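Glycerol-3-phosphate dehydrogenase [NAD(+)] (Dunaliella salina, PDB 6IUY) probably interconverts sn-glycerol 3-phosphate and dihydroxyacetone phosphate with NAD(+), and carries a second, haloacid dehalogenase-like domain that binds magnesium. Local coordinates at residues 225-230 with 245-250; 417-422 with 443-448. One frame throughout, in Å; residues are numbered along the deposited sequence.

How the interactions relate
Along the chain, the haloacid dehalogenase-like part comes first and the dehydrogenase part follows. Interaction 1 lies near the end of the first. It closes a loop of 14 residues, which holds helix 234-238 and edge strand 242-244, and ties the end of strand 223-227 to helix 247-251. Interaction 2 comes later, in the dehydrogenase part. There 417-422 and 443-448 enclose 20 residues, including most of strand 422-427 and helix 431-441, and bring edge strand 446-451 beside strand 422-427. The two contacts are in series, neither nested nor crossed. Interaction 1 belongs to the parallel sheet of the first part and interaction 2 to the mixed sheet of the second; their centres lie 41 Å apart.

Interaction 1. Residues 225-230 with 245-250; sequences ICFGGV and RSYDEL
The rings of F227 and Y247 lie face to face in an offset stack. Their centroids are 4.0 Å apart and their planes differ by 8°. CE1 of F227 sits over the middle of the tyrosine ring, while CZ of Y247 covers the rim of the phenylalanine ring. The two side chains come in nearly perpendicular to each other, though their rings are nearly parallel. F227 has CG anti to its own N (chi1 180°), which carries the ring from the strand end toward the first turn of helix 247-251. On its other face lies the backbone N of G229, 3.5 Å above the ring plane. Two residues earlier on the strand, I225 runs antiparallel alongside L250 of the helix, with I225 CD1 3.5 Å from L250 CD2. Y247 OH hydrogen-bonds to T45 O, in the loop of the DxDx(T/V) pattern whose aspartates D41 and D43 bind magnesium. With an alanine in place of Y247, one face of F227 is likely to lose its stacking partner, and T45 O its donor. The side chains that meet across the two segments do so through carbon contacts and ring overlap, which join the strand end to the helix beside the magnesium site.

Interaction 2. Residues 417-422 with 443-448; sequences AKEELS and RPYFAI
A parallel beta bridge joins the starts of strands 422-427 and 446-451, at the edge of the large mixed sheet of the NAD-binding domain. It pairs S422 with F446. S422 N donates to Y445 O at 2.8 Å, and A447 N donates to S422 O at 3.1 Å, so both backbone polar groups of S422 are used. A type I turn from R443 to F446 leads into the second strand. Just before the first strand, E419 ends helix 413-416 in a Schellman motif and lays its side chain over Y445. E419 CG stands 3.8 Å from the centroid of the Y445 ring, a CH-pi contact over the face. The extended chain continues over the ring, and the carboxylate stacks 15° from its plane. R443 CB covers the opposite face. Y445 has CG between its own N and carbonyl carbon (chi1 54°), which turns the ring toward E419. Both polar ends reach helix 266-282: E419 OE2 makes a salt bridge to R273 and accepts a hydrogen bond from Q277, and Y445 OH bonds to Q277. L421 O hydrogen-bonds to S483 OG of the second subunit, so the approach to strand 422-427 lies at the dimer interface. On the S422 and F446 face, close to W267 of the NAD site, S422 CB meets the edge of the F446 ring, 4.0 Å from F446 CD1.

Interaction 1. Residues 225-230 with 245-250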
loop_
_atom_site.group_PDB
_atom_site.type_symbol
_atom_site.label_atom_id
_atom_site.label_comp_id
_atom_site.label_asym_id
_atom_site.label_seq_id
_atom_site.Cartn_x
_atom_site.Cartn_y
_atom_site.Cartn_z
ATOM N N ILE A 225 -39.337 -25.592 8.518
ATOM C CA ILE A 225 -40.198 -25.110 9.581
ATOM C C ILE A 225 -41.578 -24.928 8.986
ATOM O O ILE A 225 -41.753 -24.161 8.024
ATOM C CB ILE A 225 -39.705 -23.771 10.179
ATOM C CG1 ILE A 225 -38.380 -23.965 10.925
ATOM C CG2 ILE A 225 -40.774 -23.161 11.081
ATOM C CD1 ILE A 225 -37.718 -22.678 11.343
ATOM N N CYS A 226 -42.556 -25.647 9.529
ATOM C CA CYS A 226 -43.911 -25.546 9.001
ATOM C C CYS A 226 -44.681 -24.478 9.748
ATOM O O CYS A 226 -44.775 -24.507 10.978
ATOM C CB CYS A 226 -44.639 -26.888 9.086
ATOM S SG CYS A 226 -46.417 -26.763 8.711
ATOM N N PHE A 227 -45.228 -23.533 8.998
ATOM C CA PHE A 227 -46.033 -22.466 9.577
ATOM C C PHE A 227 -47.528 -22.703 9.374
ATOM O O PHE A 227 -48.069 -22.478 8.287
ATOM C CB PHE A 227 -45.635 -21.127 8.973
ATOM C CG PHE A 227 -46.415 -19.972 9.507
ATOM C CD1 PHE A 227 -46.049 -19.363 10.700
ATOM C CD2 PHE A 227 -47.504 -19.480 8.809
ATOM C CE1 PHE A 227 -46.766 -18.289 11.179
ATOM C CE2 PHE A 227 -48.221 -18.410 9.280
ATOM C CZ PHE A 227 -47.863 -17.812 10.462
ATOM N N GLY A 228 -48.189 -23.148 10.437
ATOM C CA GLY A 228 -49.615 -23.425 10.406
ATOM C C GLY A 228 -50.440 -22.315 11.030
ATOM O O GLY A 228 -51.514 -22.564 11.574
ATOM N N GLY A 229 -49.934 -21.088 10.956
ATOM C CA GLY A 229 -50.653 -19.946 11.486
ATOM C C GLY A 229 -51.944 -19.703 10.732
ATOM O O GLY A 229 -52.943 -19.292 11.319
ATOM N N VAL A 230 -51.922 -19.960 9.426
ATOM C CA VAL A 230 -53.104 -19.772 8.581
ATOM C C VAL A 230 -53.834 -21.094 8.331
ATOM O O VAL A 230 -54.989 -21.250 8.712
ATOM C CB VAL A 230 -52.732 -19.125 7.225
ATOM C CG1 VAL A 230 -53.788 -19.423 6.179
ATOM C CG2 VAL A 230 -52.537 -17.623 7.385
ATOM N N ARG A 245 -47.061 -21.645 15.167
ATOM C CA ARG A 245 -48.366 -21.036 14.926
ATOM C C ARG A 245 -48.248 -19.521 14.815
ATOM O O ARG A 245 -49.004 -18.875 14.085
ATOM C CB ARG A 245 -49.349 -21.413 16.038
ATOM C CG ARG A 245 -49.829 -22.854 15.972
ATOM C CD ARG A 245 -50.932 -23.124 16.984
ATOM N NE ARG A 245 -51.599 -24.403 16.738
ATOM C CZ ARG A 245 -51.175 -25.577 17.209
ATOM N NH1 ARG A 245 -50.072 -25.638 17.953
ATOM N NH2 ARG A 245 -51.849 -26.691 16.930
ATOM N N SER A 246 -47.287 -18.963 15.543
ATOM C CA SER A 246 -47.001 -17.536 15.479
ATOM C C SER A 246 -45.566 -17.273 15.009
ATOM O O SER A 246 -44.665 -18.105 15.207
ATOM C CB SER A 246 -47.232 -16.892 16.845
ATOM O OG SER A 246 -47.059 -15.486 16.777
ATOM N N TYR A 247 -45.348 -16.115 14.388
ATOM C CA TYR A 247 -44.004 -15.761 13.959
ATOM C C TYR A 247 -43.167 -15.247 15.122
ATOM O O TYR A 247 -41.940 -15.250 15.045
ATOM C CB TYR A 247 -44.041 -14.736 12.817
ATOM C CG TYR A 247 -44.186 -15.409 11.477
ATOM C CD1 TYR A 247 -43.424 -16.525 11.163
ATOM C CD2 TYR A 247 -45.115 -14.970 10.550
ATOM C CE1 TYR A 247 -43.559 -17.162 9.953
ATOM C CE2 TYR A 247 -45.259 -15.600 9.339
ATOM C CZ TYR A 247 -44.481 -16.697 9.045
ATOM O OH TYR A 247 -44.631 -17.333 7.837
ATOM N N ASP A 248 -43.812 -14.832 16.211
ATOM C CA ASP A 248 -43.040 -14.405 17.370
ATOM C C ASP A 248 -42.476 -15.643 18.070
ATOM O O ASP A 248 -41.703 -15.539 19.017
ATOM C CB ASP A 248 -43.867 -13.518 18.326
ATOM C CG ASP A 248 -45.139 -14.195 18.849
ATOM O OD1 ASP A 248 -45.135 -15.427 19.083
ATOM O OD2 ASP A 248 -46.149 -13.475 19.041
ATOM N N GLU A 249 -42.840 -16.821 17.577
ATOM C CA GLU A 249 -42.215 -18.059 18.039
ATOM C C GLU A 249 -40.836 -18.197 17.392
ATOM O O GLU A 249 -39.868 -18.610 18.033
ATOM C CB GLU A 249 -43.105 -19.256 17.701
ATOM C CG GLU A 249 -42.768 -20.572 18.393
ATOM C CD GLU A 249 -43.888 -21.605 18.221
ATOM O OE1 GLU A 249 -43.625 -22.823 18.389
ATOM O OE2 GLU A 249 -45.034 -21.185 17.911
ATOM N N LEU A 250 -40.752 -17.840 16.113
ATOM C CA LEU A 250 -39.484 -17.869 15.392
ATOM C C LEU A 250 -38.586 -16.704 15.809
ATOM O O LEU A 250 -37.398 -16.885 16.059
ATOM C CB LEU A 250 -39.724 -17.826 13.882
ATOM C CG LEU A 250 -40.208 -19.117 13.235
ATOM C CD1 LEU A 250 -40.582 -18.850 11.776
ATOM C CD2 LEU A 250 -39.130 -20.186 13.357
#

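Interaction 2. Residues 417-422 with 443-448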
loop_
_atom_site.group_PDB
_atom_site.type_symbol
_atom_site.label_atom_id
_atom_site.label_comp_id
_atom_site.label_asym_id
_atom_site.label_seq_id
_atom_site.Cartn_x
_atom_site.Cartn_y
_atom_site.Cartn_z
ATOM N N ALA A 417 -12.922 8.985 20.226
ATOM C CA ALA A 417 -13.842 9.160 21.356
ATOM C C ALA A 417 -14.606 10.477 21.229
ATOM O O ALA A 417 -15.672 10.653 21.816
ATOM C CB ALA A 417 -13.080 9.114 22.681
ATOM N N LYS A 418 -14.056 11.404 20.452
ATOM C CA LYS A 418 -14.704 12.688 20.241
ATOM C C LYS A 418 -15.451 12.674 18.916
ATOM O O LYS A 418 -15.993 13.689 18.482
ATOM C CB LYS A 418 -13.676 13.817 20.292
ATOM C CG LYS A 418 -13.264 14.153 21.728
ATOM C CD LYS A 418 -11.820 14.549 21.839
ATOM C CE LYS A 418 -11.565 15.840 21.094
ATOM N NZ LYS A 418 -10.131 16.249 21.125
ATOM N N GLU A 419 -15.466 11.506 18.282
ATOM C CA GLU A 419 -16.212 11.291 17.049
ATOM C C GLU A 419 -15.653 12.045 15.840
ATOM O O GLU A 419 -16.393 12.381 14.909
ATOM C CB GLU A 419 -17.686 11.670 17.269
ATOM C CG GLU A 419 -18.345 10.888 18.419
ATOM C CD GLU A 419 -19.868 10.999 18.448
ATOM O OE1 GLU A 419 -20.434 11.817 17.685
ATOM O OE2 GLU A 419 -20.501 10.249 19.229
ATOM N N GLU A 420 -14.349 12.313 15.848
ATOM C CA GLU A 420 -13.668 12.764 14.642
ATOM C C GLU A 420 -13.646 11.613 13.635
ATOM O O GLU A 420 -13.453 10.450 14.013
ATOM C CB GLU A 420 -12.255 13.233 14.956
ATOM C CG GLU A 420 -12.191 14.246 16.104
ATOM C CD GLU A 420 -10.794 14.846 16.304
ATOM O OE1 GLU A 420 -9.878 14.500 15.526
ATOM O OE2 GLU A 420 -10.614 15.665 17.239
ATOM N N LEU A 421 -13.841 11.932 12.358
ATOM C CA LEU A 421 -13.991 10.901 11.333
ATOM C C LEU A 421 -12.762 10.044 11.247
ATOM O O LEU A 421 -11.645 10.551 11.179
ATOM C CB LEU A 421 -14.280 11.512 9.958
ATOM C CG LEU A 421 -15.623 12.217 9.736
ATOM C CD1 LEU A 421 -16.175 11.891 8.346
ATOM C CD2 LEU A 421 -16.639 11.866 10.797
ATOM N N SER A 422 -12.973 8.734 11.238
ATOM C CA SER A 422 -11.877 7.788 11.268
ATOM C C SER A 422 -12.299 6.518 10.552
ATOM O O SER A 422 -13.430 6.414 10.086
ATOM C CB SER A 422 -11.470 7.492 12.712
ATOM O OG SER A 422 -10.206 6.849 12.734
ATOM N N ARG A 443 -19.765 3.062 12.889
ATOM C CA ARG A 443 -20.556 4.235 13.250
ATOM C C ARG A 443 -20.500 5.245 12.096
ATOM O O ARG A 443 -19.756 5.051 11.144
ATOM C CB ARG A 443 -20.026 4.857 14.550
ATOM C CG ARG A 443 -19.682 3.839 15.645
ATOM C CD ARG A 443 -20.939 3.206 16.162
ATOM N NE ARG A 443 -21.988 4.213 16.257
ATOM C CZ ARG A 443 -23.277 3.989 16.001
ATOM N NH1 ARG A 443 -23.684 2.776 15.626
ATOM N NH2 ARG A 443 -24.150 4.984 16.113
ATOM N N PRO A 444 -21.290 6.318 12.160
ATOM C CA PRO A 444 -21.189 7.283 11.055
ATOM C C PRO A 444 -19.838 7.990 11.003
ATOM O O PRO A 444 -19.497 8.534 9.959
ATOM C CB PRO A 444 -22.307 8.280 11.354
ATOM C CG PRO A 444 -23.268 7.522 12.208
ATOM C CD PRO A 444 -22.425 6.606 13.043
ATOM N N TYR A 445 -19.074 7.959 12.096
ATOM C CA TYR A 445 -17.755 8.594 12.141
ATOM C C TYR A 445 -16.640 7.547 12.180
ATOM O O TYR A 445 -15.461 7.862 12.317
ATOM C CB TYR A 445 -17.654 9.517 13.367
ATOM C CG TYR A 445 -18.001 8.804 14.648
ATOM C CD1 TYR A 445 -17.040 8.087 15.350
ATOM C CD2 TYR A 445 -19.298 8.816 15.137
ATOM C CE1 TYR A 445 -17.361 7.414 16.528
ATOM C CE2 TYR A 445 -19.635 8.141 16.301
ATOM C CZ TYR A 445 -18.664 7.439 16.994
ATOM O OH TYR A 445 -19.001 6.768 18.157
ATOM N N PHE A 446 -17.016 6.287 12.068
ATOM C CA PHE A 446 -16.039 5.214 12.145
ATOM C C PHE A 446 -16.371 4.184 11.058
ATOM O O PHE A 446 -17.172 3.270 11.280
ATOM C CB PHE A 446 -16.034 4.592 13.563
ATOM C CG PHE A 446 -14.834 3.717 13.840
ATOM C CD1 PHE A 446 -13.558 4.261 13.871
ATOM C CD2 PHE A 446 -14.983 2.353 14.067
ATOM C CE1 PHE A 446 -12.440 3.482 14.124
ATOM C CE2 PHE A 446 -13.868 1.546 14.322
ATOM C CZ PHE A 446 -12.585 2.121 14.341
ATOM N N ALA A 447 -15.783 4.377 9.869
ATOM C CA ALA A 447 -16.053 3.538 8.698
ATOM C C ALA A 447 -15.267 2.246 8.732
ATOM O O ALA A 447 -14.053 2.228 9.003
ATOM C CB ALA A 447 -15.748 4.291 7.406
ATOM N N ILE A 448 -15.964 1.157 8.433
ATOM C CA ILE A 448 -15.355 -0.165 8.495
ATOM C C ILE A 448 -15.201 -0.777 7.109
ATOM O O ILE A 448 -16.095 -0.677 6.268
ATOM C CB ILE A 448 -16.178 -1.106 9.381
ATOM C CG1 ILE A 448 -16.087 -0.657 10.844
ATOM C CG2 ILE A 448 -15.707 -2.536 9.224
ATOM C CD1 ILE A 448 -14.789 -1.020 11.511
#